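Local structure of ribonuclease P protein component 3 (3WYZ) at residues 33-38 against 86-91; 57-60 against 64-67; 111-116 against 160-165; 154-159 against 192-197. The protein probably serves as a protein subunit of ribonuclease P, the RNA-protein enzyme that matures tRNA by cutting its precursors at their 5' ends. One frame throughout, in Å; residues are numbered along the deposited sequence.

Contact 1 of 4, residues 33-38 against 86-91; sequences EVVFTK and KALLYV
T37 meets the rim of the Y90 ring, its hydroxyl OG1 lying 3.6 Å from Y90 CE2, close to the ring plane, while the two side chains cross at about a right angle. One touch is purely apolar: V35 CG1 comes within 4.3 Å of L88 CD1, methyl against methyl. The same V35 CG1 also lies 4.2 Å from the hydroxyl oxygen, Y90 OH. V35 places this methyl opposite its backbone N (chi1 179°), beside its carbonyl carbon, where both partners can reach it. No hydrogen bond joins 33-38 to 86-91. The polar ends are instead satisfied by strand 14-18: T37 OG1 is hydrogen-bonded to D17 OD1, and Y90 OH gives its hydrogen to the carbonyl oxygen of M16. Between the two strands runs strand 65-70, whose small A66 touches V35, T37 and Y90. The strand axes accordingly stay 9.0 Å apart at their closest and are turned by 56°, as expected of next-but-one strands in the parallel, strongly twisted sheet of a TIM barrel-like fold. All four touching side chains are buried in the interior enclosed by this sheet. A phenylalanine in place of Y90 would probably leave the M16 carbonyl without this hydroxyl donor and V35 without its neighbour at the ring's far end. The chemistry therefore implies an interior of mixed character, in which aliphatic methyls and an aromatic edge fill space while the two buried hydroxyls find their acceptor or partner on the first strand.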
loop_
_atom_site.group_PDB
_atom_site.type_symbol
_atom_site.label_atom_id
_atom_site.label_comp_id
_atom_site.label_asym_id
_atom_site.label_seq_id
_atom_site.Cartn_x
_atom_site.Cartn_y
_atom_site.Cartn_z
ATOM N N GLU A 33 -6.630 -12.461 6.037
ATOM C CA GLU A 33 -5.744 -12.642 4.893
ATOM C C GLU A 33 -4.528 -11.755 5.071
ATOM O O GLU A 33 -4.641 -10.627 5.555
ATOM C CB GLU A 33 -6.446 -12.266 3.589
ATOM C CG GLU A 33 -7.769 -12.974 3.351
ATOM C CD GLU A 33 -8.343 -12.695 1.969
ATOM O OE1 GLU A 33 -7.614 -12.905 0.971
ATOM O OE2 GLU A 33 -9.524 -12.274 1.884
ATOM N N VAL A 34 -3.366 -12.260 4.675
ATOM C CA VAL A 34 -2.130 -11.490 4.748
ATOM C C VAL A 34 -1.397 -11.578 3.413
ATOM O O VAL A 34 -1.058 -12.667 2.954
ATOM C CB VAL A 34 -1.210 -11.973 5.891
ATOM C CG1 VAL A 34 0.027 -11.095 5.988
ATOM C CG2 VAL A 34 -1.954 -11.964 7.218
ATOM N N VAL A 35 -1.174 -10.422 2.793
ATOM C CA VAL A 35 -0.444 -10.335 1.538
ATOM C C VAL A 35 1.045 -10.111 1.823
ATOM O O VAL A 35 1.406 -9.171 2.519
ATOM C CB VAL A 35 -0.991 -9.181 0.675
ATOM C CG1 VAL A 35 -0.210 -9.058 -0.630
ATOM C CG2 VAL A 35 -2.482 -9.373 0.403
ATOM N N PHE A 36 1.899 -10.988 1.300
ATOM C CA PHE A 36 3.341 -10.816 1.409
ATOM C C PHE A 36 3.857 -9.956 0.258
ATOM O O PHE A 36 3.634 -10.269 -0.909
ATOM C CB PHE A 36 4.064 -12.163 1.412
ATOM C CG PHE A 36 5.556 -12.041 1.570
ATOM C CD1 PHE A 36 6.376 -11.875 0.457
ATOM C CD2 PHE A 36 6.136 -12.081 2.826
ATOM C CE1 PHE A 36 7.748 -11.752 0.599
ATOM C CE2 PHE A 36 7.505 -11.962 2.977
ATOM C CZ PHE A 36 8.312 -11.798 1.861
ATOM N N THR A 37 4.552 -8.875 0.592
ATOM C CA THR A 37 5.060 -7.943 -0.403
ATOM C C THR A 37 6.562 -8.139 -0.626
ATOM O O THR A 37 7.352 -8.099 0.321
ATOM C CB THR A 37 4.793 -6.490 0.033
ATOM O OG1 THR A 37 3.376 -6.283 0.162
ATOM C CG2 THR A 37 5.360 -5.509 -0.983
ATOM N N LYS A 38 6.943 -8.374 -1.878
ATOM C CA LYS A 38 8.348 -8.436 -2.255
ATOM C C LYS A 38 8.789 -7.043 -2.692
ATOM O O LYS A 38 8.268 -6.493 -3.660
ATOM C CB LYS A 38 8.560 -9.434 -3.395
ATOM C CG LYS A 38 10.014 -9.598 -3.818
ATOM C CD LYS A 38 10.125 -10.189 -5.215
ATOM C CE LYS A 38 11.578 -10.418 -5.614
ATOM N NZ LYS A 38 12.363 -9.158 -5.718
ATOM N N LYS A 86 1.500 -12.605 -11.996
ATOM C CA LYS A 86 0.600 -13.143 -10.975
ATOM C C LYS A 86 0.926 -12.540 -9.609
ATOM O O LYS A 86 1.413 -13.223 -8.710
ATOM C CB LYS A 86 0.691 -14.670 -10.918
ATOM C CG LYS A 86 0.140 -15.377 -12.142
ATOM C CD LYS A 86 0.108 -16.882 -11.928
ATOM C CE LYS A 86 -0.606 -17.599 -13.060
ATOM N NZ LYS A 86 -0.729 -19.059 -12.793
ATOM N N ALA A 87 0.641 -11.251 -9.463
ATOM C CA ALA A 87 0.920 -10.528 -8.228
ATOM C C ALA A 87 0.250 -9.167 -8.269
ATOM O O ALA A 87 0.022 -8.611 -9.348
ATOM C CB ALA A 87 2.423 -10.363 -8.035
ATOM N N LEU A 88 -0.065 -8.632 -7.092
ATOM C CA LEU A 88 -0.515 -7.253 -6.989
ATOM C C LEU A 88 0.676 -6.363 -7.272
ATOM O O LEU A 88 1.786 -6.637 -6.816
ATOM C CB LEU A 88 -1.054 -6.933 -5.597
ATOM C CG LEU A 88 -2.249 -7.744 -5.122
ATOM C CD1 LEU A 88 -2.622 -7.347 -3.709
ATOM C CD2 LEU A 88 -3.448 -7.617 -6.051
ATOM N N LEU A 89 0.445 -5.291 -8.022
ATOM C CA LEU A 89 1.495 -4.338 -8.320
ATOM C C LEU A 89 1.327 -3.110 -7.434
ATOM O O LEU A 89 0.403 -2.322 -7.625
ATOM C CB LEU A 89 1.466 -3.960 -9.804
ATOM C CG LEU A 89 2.667 -3.167 -10.340
ATOM C CD1 LEU A 89 3.959 -3.941 -10.153
ATOM C CD2 LEU A 89 2.469 -2.820 -11.813
ATOM N N TYR A 90 2.208 -2.975 -6.450
ATOM C CA TYR A 90 2.293 -1.762 -5.645
ATOM C C TYR A 90 3.416 -0.877 -6.167
ATOM O O TYR A 90 4.358 -1.360 -6.791
ATOM C CB TYR A 90 2.580 -2.080 -4.178
ATOM C CG TYR A 90 1.541 -2.897 -3.445
ATOM C CD1 TYR A 90 0.215 -2.967 -3.880
ATOM C CD2 TYR A 90 1.880 -3.561 -2.276
ATOM C CE1 TYR A 90 -0.726 -3.707 -3.188
ATOM C CE2 TYR A 90 0.947 -4.293 -1.577
ATOM C CZ TYR A 90 -0.352 -4.368 -2.036
ATOM O OH TYR A 90 -1.269 -5.105 -1.328
ATOM N N VAL A 91 3.304 0.422 -5.901
ATOM C CA VAL A 91 4.366 1.376 -6.198
ATOM C C VAL A 91 4.618 2.230 -4.963
ATOM O O VAL A 91 3.685 2.737 -4.350
ATOM C CB VAL A 91 4.013 2.278 -7.398
ATOM C CG1 VAL A 91 5.090 3.340 -7.618
ATOM C CG2 VAL A 91 3.832 1.445 -8.652
#

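Contact 2 of 4, residues 57-60 against 64-67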
loop_
_atom_site.group_PDB
_atom_site.type_symbol
_atom_site.label_atom_id
_atom_site.label_comp_id
_atom_site.label_asym_id
_atom_site.label_seq_id
_atom_site.Cartn_x
_atom_site.Cartn_y
_atom_site.Cartn_z
ATOM N N GLU A 57 7.797 -19.133 -6.365
ATOM C CA GLU A 57 8.287 -19.579 -5.062
ATOM C C GLU A 57 7.594 -18.826 -3.926
ATOM O O GLU A 57 7.309 -19.411 -2.878
ATOM C CB GLU A 57 9.810 -19.402 -4.973
ATOM C CG GLU A 57 10.459 -20.085 -3.775
ATOM C CD GLU A 57 11.971 -19.886 -3.708
ATOM O OE1 GLU A 57 12.605 -19.621 -4.758
ATOM O OE2 GLU A 57 12.532 -20.004 -2.592
ATOM N N LEU A 58 7.330 -17.536 -4.135
ATOM C CA LEU A 58 6.605 -16.713 -3.158
ATOM C C LEU A 58 5.133 -17.104 -3.043
ATOM O O LEU A 58 4.593 -17.186 -1.939
ATOM C CB LEU A 58 6.715 -15.224 -3.511
ATOM C CG LEU A 58 8.096 -14.596 -3.311
ATOM C CD1 LEU A 58 8.186 -13.257 -4.020
ATOM C CD2 LEU A 58 8.418 -14.446 -1.829
ATOM N N ARG A 59 4.497 -17.343 -4.184
ATOM C CA ARG A 59 3.100 -17.776 -4.223
ATOM C C ARG A 59 2.906 -19.124 -3.534
ATOM O O ARG A 59 1.922 -19.321 -2.829
ATOM C CB ARG A 59 2.598 -17.862 -5.665
ATOM C CG ARG A 59 2.031 -16.560 -6.215
ATOM C CD ARG A 59 2.294 -16.407 -7.708
ATOM N NE ARG A 59 2.090 -17.653 -8.451
ATOM C CZ ARG A 59 2.585 -17.906 -9.664
ATOM N NH1 ARG A 59 3.315 -16.998 -10.307
ATOM N NH2 ARG A 59 2.344 -19.079 -10.244
ATOM N N GLY A 60 3.845 -20.042 -3.741
ATOM C CA GLY A 60 3.812 -21.344 -3.077
ATOM C C GLY A 60 4.088 -21.259 -1.588
ATOM O O GLY A 60 3.622 -22.088 -0.819
ATOM N N LYS A 64 -0.807 -15.290 -1.244
ATOM C CA LYS A 64 -1.041 -13.982 -1.855
ATOM C C LYS A 64 0.252 -13.174 -1.847
ATOM O O LYS A 64 0.901 -13.035 -0.808
ATOM C CB LYS A 64 -2.132 -13.223 -1.101
ATOM C CG LYS A 64 -3.495 -13.900 -1.126
ATOM C CD LYS A 64 -4.129 -13.775 -2.497
ATOM C CE LYS A 64 -5.534 -14.362 -2.558
ATOM N NZ LYS A 64 -6.102 -14.447 -3.938
ATOM N N VAL A 65 0.620 -12.638 -3.004
ATOM C CA VAL A 65 1.879 -11.924 -3.155
ATOM C C VAL A 65 1.662 -10.576 -3.838
ATOM O O VAL A 65 0.940 -10.482 -4.837
ATOM C CB VAL A 65 2.914 -12.761 -3.955
ATOM C CG1 VAL A 65 4.197 -11.972 -4.181
ATOM C CG2 VAL A 65 3.235 -14.055 -3.219
ATOM N N ALA A 66 2.286 -9.538 -3.285
ATOM C CA ALA A 66 2.323 -8.220 -3.921
ATOM C C ALA A 66 3.751 -7.874 -4.320
ATOM O O ALA A 66 4.711 -8.347 -3.714
ATOM C CB ALA A 66 1.771 -7.169 -2.990
ATOM N N LEU A 67 3.881 -7.048 -5.348
ATOM C CA LEU A 67 5.176 -6.603 -5.824
ATOM C C LEU A 67 5.291 -5.092 -5.640
ATOM O O LEU A 67 4.551 -4.328 -6.270
ATOM C CB LEU A 67 5.329 -6.977 -7.295
ATOM C CG LEU A 67 6.720 -6.842 -7.906
ATOM C CD1 LEU A 67 7.691 -7.833 -7.276
ATOM C CD2 LEU A 67 6.628 -7.052 -9.411
#
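V65 presses its two methyls against the backbone and side chain of L58, joining the helix to the following strand in the beta-alpha-beta unit formed by strand 33-41, helix 48-62 and strand 65-70. CG2 does most of the touching: it lies 3.7 Å from L58 CB and 3.6 Å from L58 C, so that it rests on the helix backbone itself as well as on a side chain. CG1 turns to the leucine's branch, 4.2 Å from L58 CD1. R59 joins through its backbone as well as its stem: R59 N lies 3.7 Å from V65 CG2, and R59 CG 4.1 Å from the same methyl. The valine divides the work through its first torsion, with CG1 opposite the backbone N (chi1 177°) and CG2 opposite the carbonyl carbon. The helix side chains each cross the valine at about a right angle. An alanine here would probably open a gap beneath the helix backbone at L58 and leave the leucine methyl without its mate on the strand.

One step outward, L58 also packs on F36 and K38 of strand 33-41, which places it over two adjacent strands of the sheet. The strand end is held in turn by backbone hydrogen bonds of V65 to L88 on one neighbour and of K64 and A66 to F36 on the other. Just before the valine, K64 NZ is hydrogen-bonded to the carbonyl oxygen of V217.

Contact 3 of 4, residues 111-116 against 160-165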
loop_
_atom_site.group_PDB
_atom_site.type_symbol
_atom_site.label_atom_id
_atom_site.label_comp_id
_atom_site.label_asym_id
_atom_site.label_seq_id
_atom_site.Cartn_x
_atom_site.Cartn_y
_atom_site.Cartn_z
ATOM N N ILE A 111 1.487 3.312 -2.554
ATOM C CA ILE A 111 1.765 3.251 -1.128
ATOM C C ILE A 111 2.466 4.526 -0.684
ATOM O O ILE A 111 3.536 4.857 -1.201
ATOM C CB ILE A 111 2.662 2.044 -0.773
ATOM C CG1 ILE A 111 2.098 0.737 -1.345
ATOM C CG2 ILE A 111 2.830 1.924 0.736
ATOM C CD1 ILE A 111 0.697 0.378 -0.881
ATOM N N SER A 112 1.848 5.237 0.264
ATOM C CA SER A 112 2.445 6.410 0.909
ATOM C C SER A 112 3.020 7.437 -0.077
ATOM O O SER A 112 4.232 7.541 -0.216
ATOM C CB SER A 112 3.543 5.967 1.878
ATOM O OG SER A 112 3.008 5.177 2.918
ATOM N N PRO A 113 2.149 8.204 -0.755
ATOM C CA PRO A 113 2.620 9.220 -1.707
ATOM C C PRO A 113 3.453 10.324 -1.058
ATOM O O PRO A 113 4.234 10.984 -1.744
ATOM C CB PRO A 113 1.319 9.793 -2.297
ATOM C CG PRO A 113 0.238 9.390 -1.344
ATOM C CD PRO A 113 0.681 8.095 -0.743
ATOM N N TRP A 114 3.272 10.508 0.249
ATOM C CA TRP A 114 4.015 11.491 1.044
ATOM C C TRP A 114 5.433 11.037 1.413
ATOM O O TRP A 114 6.235 11.840 1.884
ATOM C CB TRP A 114 3.249 11.808 2.346
ATOM C CG TRP A 114 2.932 10.578 3.145
ATOM C CD1 TRP A 114 3.747 9.936 4.037
ATOM C CD2 TRP A 114 1.716 9.818 3.097
ATOM N NE1 TRP A 114 3.113 8.828 4.546
ATOM C CE2 TRP A 114 1.867 8.730 3.981
ATOM C CE3 TRP A 114 0.515 9.956 2.391
ATOM C CZ2 TRP A 114 0.863 7.786 4.178
ATOM C CZ3 TRP A 114 -0.483 9.011 2.584
ATOM C CH2 TRP A 114 -0.302 7.939 3.470
ATOM N N PHE A 115 5.733 9.753 1.223
ATOM C CA PHE A 115 6.961 9.144 1.747
ATOM C C PHE A 115 8.224 9.931 1.381
ATOM O O PHE A 115 8.555 10.079 0.213
ATOM C CB PHE A 115 7.078 7.691 1.254
ATOM C CG PHE A 115 8.264 6.950 1.807
ATOM C CD1 PHE A 115 8.300 6.568 3.137
ATOM C CD2 PHE A 115 9.342 6.627 0.991
ATOM C CE1 PHE A 115 9.395 5.880 3.651
ATOM C CE2 PHE A 115 10.437 5.934 1.499
ATOM C CZ PHE A 115 10.465 5.562 2.832
ATOM N N GLY A 116 8.914 10.438 2.396
ATOM C CA GLY A 116 10.160 11.179 2.199
ATOM C C GLY A 116 9.969 12.565 1.609
ATOM O O GLY A 116 10.814 13.038 0.855
ATOM N N MET A 160 -3.515 13.129 6.850
ATOM C CA MET A 160 -4.790 13.834 6.964
ATOM C C MET A 160 -5.182 14.512 5.652
ATOM O O MET A 160 -6.333 14.419 5.242
ATOM C CB MET A 160 -4.744 14.870 8.091
ATOM C CG MET A 160 -4.720 14.264 9.486
ATOM S SD MET A 160 -4.408 15.491 10.771
ATOM C CE MET A 160 -3.947 14.456 12.162
ATOM N N LYS A 161 -4.235 15.187 5.001
ATOM C CA LYS A 161 -4.507 15.861 3.722
ATOM C C LYS A 161 -4.884 14.853 2.635
ATOM O O LYS A 161 -5.821 15.076 1.867
ATOM C CB LYS A 161 -3.302 16.690 3.247
ATOM C CG LYS A 161 -2.937 17.872 4.141
ATOM C CD LYS A 161 -2.392 19.048 3.335
ATOM C CE LYS A 161 -1.553 19.999 4.186
ATOM N NZ LYS A 161 -1.438 21.359 3.577
ATOM N N THR A 162 -4.145 13.750 2.574
ATOM C CA THR A 162 -4.405 12.701 1.603
ATOM C C THR A 162 -5.747 12.016 1.866
ATOM O O THR A 162 -6.487 11.714 0.930
ATOM C CB THR A 162 -3.281 11.652 1.606
ATOM O OG1 THR A 162 -2.028 12.290 1.321
ATOM C CG2 THR A 162 -3.537 10.588 0.575
ATOM N N TRP A 163 -6.061 11.764 3.132
ATOM C CA TRP A 163 -7.346 11.155 3.477
ATOM C C TRP A 163 -8.517 12.029 3.020
ATOM O O TRP A 163 -9.462 11.531 2.430
ATOM C CB TRP A 163 -7.446 10.882 4.981
ATOM C CG TRP A 163 -8.861 10.692 5.457
ATOM C CD1 TRP A 163 -9.524 11.454 6.363
ATOM C CD2 TRP A 163 -9.792 9.691 5.015
ATOM N NE1 TRP A 163 -10.809 10.987 6.532
ATOM C CE2 TRP A 163 -11.001 9.910 5.711
ATOM C CE3 TRP A 163 -9.721 8.641 4.093
ATOM C CZ2 TRP A 163 -12.132 9.106 5.530
ATOM C CZ3 TRP A 163 -10.851 7.838 3.909
ATOM C CH2 TRP A 163 -12.044 8.084 4.626
ATOM N N GLN A 164 -8.445 13.329 3.289
ATOM C CA GLN A 164 -9.522 14.260 2.942
ATOM C C GLN A 164 -9.785 14.276 1.436
ATOM O O GLN A 164 -10.918 14.395 0.998
ATOM C CB GLN A 164 -9.182 15.676 3.421
ATOM C CG GLN A 164 -9.195 15.851 4.938
ATOM C CD GLN A 164 -8.536 17.148 5.391
ATOM O OE1 GLN A 164 -8.748 18.202 4.801
ATOM N NE2 GLN A 164 -7.737 17.072 6.447
ATOM N N LEU A 165 -8.708 14.170 0.654
ATOM C CA LEU A 165 -8.792 14.095 -0.808
ATOM C C LEU A 165 -9.342 12.743 -1.255
ATOM O O LEU A 165 -10.275 12.686 -2.046
ATOM C CB LEU A 165 -7.414 14.323 -1.445
ATOM C CG LEU A 165 -6.941 15.777 -1.478
ATOM C CD1 LEU A 165 -5.447 15.864 -1.768
ATOM C CD2 LEU A 165 -7.736 16.569 -2.503
#
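W114 brings the six-membered part of its indole against T162 at nearly a right angle, and here the packing is closest. T162 OG1 lies 3.6 Å from W114 CE3, approaching the ring obliquely, whereas the methyl CG2 sits at the ring edge, in its plane, 4.0 Å from W114 CZ3. The threonine hydroxyl is not left to the indole: it is hydrogen-bonded to the carbonyl oxygen of F158 one turn earlier in the helix. On one face of the indole, S112 CA stands 3.8 Å above the plane, over its centre. The tryptophan can fold back in this way because its CG lies between the backbone N and the carbonyl carbon (chi1 55°).

The loop belongs to a TIM barrel-like fold, in which it leaves the end of strand 109-111 and leans on the outer helix 149-168. There a type I beta turn runs from S112 to F115, closed by the F115 N to S112 O hydrogen bond. Further helix residues, I155, F158 and M159, also pack on W114, and F139 meets its ring.

P113 marks the slacker part of the contact, with CG 4.4 Å from T162 CG2. Past the indole the turn runs out to solvent: F115 and G116 are exposed on the loop, as are K161 and Q164 on the helix, where K161 touches P120.

Contact 4 of 4, residues 154-159 against 192-197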
loop_
_atom_site.group_PDB
_atom_site.type_symbol
_atom_site.label_atom_id
_atom_site.label_comp_id
_atom_site.label_asym_id
_atom_site.label_seq_id
_atom_site.Cartn_x
_atom_site.Cartn_y
_atom_site.Cartn_z
ATOM N N GLN A 154 4.498 15.686 11.182
ATOM C CA GLN A 154 4.573 16.039 9.761
ATOM C C GLN A 154 3.888 14.964 8.920
ATOM O O GLN A 154 3.095 15.268 8.029
ATOM C CB GLN A 154 6.022 16.189 9.284
ATOM C CG GLN A 154 6.926 17.064 10.140
ATOM C CD GLN A 154 6.259 18.336 10.622
ATOM O OE1 GLN A 154 6.073 18.545 11.835
ATOM N NE2 GLN A 154 5.897 19.200 9.680
ATOM N N ILE A 155 4.208 13.706 9.210
ATOM C CA ILE A 155 3.604 12.563 8.522
ATOM C C ILE A 155 2.087 12.541 8.730
ATOM O O ILE A 155 1.337 12.386 7.773
ATOM C CB ILE A 155 4.199 11.217 9.005
ATOM C CG1 ILE A 155 5.708 11.111 8.693
ATOM C CG2 ILE A 155 3.463 10.044 8.371
ATOM C CD1 ILE A 155 6.058 10.943 7.225
ATOM N N LEU A 156 1.642 12.702 9.975
ATOM C CA LEU A 156 0.206 12.681 10.286
ATOM C C LEU A 156 -0.554 13.771 9.535
ATOM O O LEU A 156 -1.661 13.516 9.040
ATOM C CB LEU A 156 -0.046 12.811 11.790
ATOM C CG LEU A 156 0.250 11.553 12.613
ATOM C CD1 LEU A 156 0.395 11.878 14.096
ATOM C CD2 LEU A 156 -0.814 10.487 12.406
ATOM N N ARG A 157 0.035 14.968 9.437
ATOM C CA ARG A 157 -0.573 16.047 8.651
ATOM C C ARG A 157 -0.757 15.641 7.190
ATOM O O ARG A 157 -1.808 15.897 6.607
ATOM C CB ARG A 157 0.237 17.354 8.737
ATOM C CG ARG A 157 0.019 18.123 10.033
ATOM C CD ARG A 157 0.557 19.554 10.009
ATOM N NE ARG A 157 1.890 19.691 9.401
ATOM C CZ ARG A 157 2.127 20.004 8.124
ATOM N NH1 ARG A 157 3.379 20.103 7.695
ATOM N NH2 ARG A 157 1.135 20.214 7.263
ATOM N N PHE A 158 0.261 15.007 6.610
ATOM C CA PHE A 158 0.210 14.588 5.209
ATOM C C PHE A 158 -0.838 13.512 4.994
ATOM O O PHE A 158 -1.536 13.512 3.982
ATOM C CB PHE A 158 1.575 14.070 4.718
ATOM C CG PHE A 158 2.712 15.042 4.910
ATOM C CD1 PHE A 158 2.511 16.415 4.839
ATOM C CD2 PHE A 158 3.995 14.571 5.151
ATOM C CE1 PHE A 158 3.567 17.297 5.011
ATOM C CE2 PHE A 158 5.051 15.442 5.329
ATOM C CZ PHE A 158 4.841 16.806 5.257
ATOM N N MET A 159 -0.928 12.588 5.945
ATOM C CA MET A 159 -1.933 11.535 5.903
ATOM C C MET A 159 -3.347 12.098 6.024
ATOM O O MET A 159 -4.264 11.598 5.377
ATOM C CB MET A 159 -1.691 10.524 7.014
ATOM C CG MET A 159 -0.481 9.642 6.776
ATOM S SD MET A 159 -0.279 8.433 8.092
ATOM C CE MET A 159 1.215 7.606 7.568
ATOM N N MET A 192 -6.802 0.501 12.729
ATOM C CA MET A 192 -7.994 1.346 12.661
ATOM C C MET A 192 -7.840 2.621 13.493
ATOM O O MET A 192 -8.428 3.655 13.166
ATOM C CB MET A 192 -9.232 0.560 13.105
ATOM C CG MET A 192 -9.648 -0.505 12.107
ATOM S SD MET A 192 -11.204 -1.329 12.495
ATOM C CE MET A 192 -10.839 -2.073 14.085
ATOM N N SER A 193 -7.047 2.555 14.563
ATOM C CA SER A 193 -6.728 3.744 15.352
ATOM C C SER A 193 -5.925 4.761 14.546
ATOM O O SER A 193 -6.109 5.960 14.722
ATOM C CB SER A 193 -5.962 3.366 16.621
ATOM O OG SER A 193 -6.734 2.491 17.421
ATOM N N LEU A 194 -5.025 4.290 13.681
ATOM C CA LEU A 194 -4.329 5.187 12.760
ATOM C C LEU A 194 -5.349 5.898 11.878
ATOM O O LEU A 194 -5.273 7.111 11.694
ATOM C CB LEU A 194 -3.326 4.429 11.889
ATOM C CG LEU A 194 -2.574 5.233 10.819
ATOM C CD1 LEU A 194 -1.778 6.376 11.431
ATOM C CD2 LEU A 194 -1.656 4.321 10.020
ATOM N N GLY A 195 -6.306 5.143 11.341
ATOM C CA GLY A 195 -7.390 5.721 10.555
ATOM C C GLY A 195 -8.097 6.843 11.301
ATOM O O GLY A 195 -8.236 7.952 10.787
ATOM N N ILE A 196 -8.534 6.552 12.521
ATOM C CA ILE A 196 -9.231 7.537 13.348
ATOM C C ILE A 196 -8.346 8.762 13.617
ATOM O O ILE A 196 -8.833 9.891 13.562
ATOM C CB ILE A 196 -9.708 6.930 14.689
ATOM C CG1 ILE A 196 -10.748 5.830 14.445
ATOM C CG2 ILE A 196 -10.301 8.006 15.595
ATOM C CD1 ILE A 196 -10.863 4.841 15.587
ATOM N N ASN A 197 -7.059 8.544 13.891
ATOM C CA ASN A 197 -6.106 9.653 14.068
ATOM C C ASN A 197 -6.022 10.563 12.850
ATOM O O ASN A 197 -5.874 11.774 12.981
ATOM C CB ASN A 197 -4.699 9.128 14.364
ATOM C CG ASN A 197 -4.553 8.587 15.770
ATOM O OD1 ASN A 197 -5.537 8.377 16.480
ATOM N ND2 ASN A 197 -3.311 8.349 16.177
#
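Two helices from the outer layer of a TIM barrel-like fold, 149-168 and 188-198, meet here through a small apolar patch. L194 supplies the shared atom: its methyl CD1 lies 4.2 Å from M159 SD and 4.3 Å from L156 CD2. L156 and M159 are three residues apart on the helix, and both direct their side chains toward the partner, one by a branched end and the other by a long thioether. M159 is extended beyond CG and crosses the leucine at about a right angle, bringing the sulfur to the methyl. L194 leaves its own helix less directly; with CG opposite the backbone N (chi1 177°), its branch swings across to the other helix. No hydrogen bond links the two segments; the touches are apolar, light and made by few atoms.

Around this patch L144 of the short helix 142-145 packs on both L156 and L194, and I198 of helix 188-198 also packs on L156 and M159. On its other side M159 also touches W114. Side-chain-only contacts of this kind, leucine and methionine between successive outer helices, are consistent with the helical layer that wraps the parallel sheet of a TIM barrel-like fold.

How the contacts relate
From the N terminus, strand 33-41 opens contact 1, and the chain passes through helix 48-62 into strand 65-70, closing the short loop of contact 2 before strand 88-92 completes the wider loop of contact 1. Contact 2 is thus enclosed by contact 1, and the pair share a sheet: strand 65-70 lies between the other two strands, hydrogen-bonded through L67 to L88 and probably to Y90. Contact 3 opens at I111, whose N probably bonds to V91 O, and closes at 160-165; contact 4 opens at 154-159 and closes at 192-197, so the two cross within helix 149-168. They tie the loop after strand 109-111 to helices 149-168 and 188-198, across the chain's centre from contacts 1 and 2.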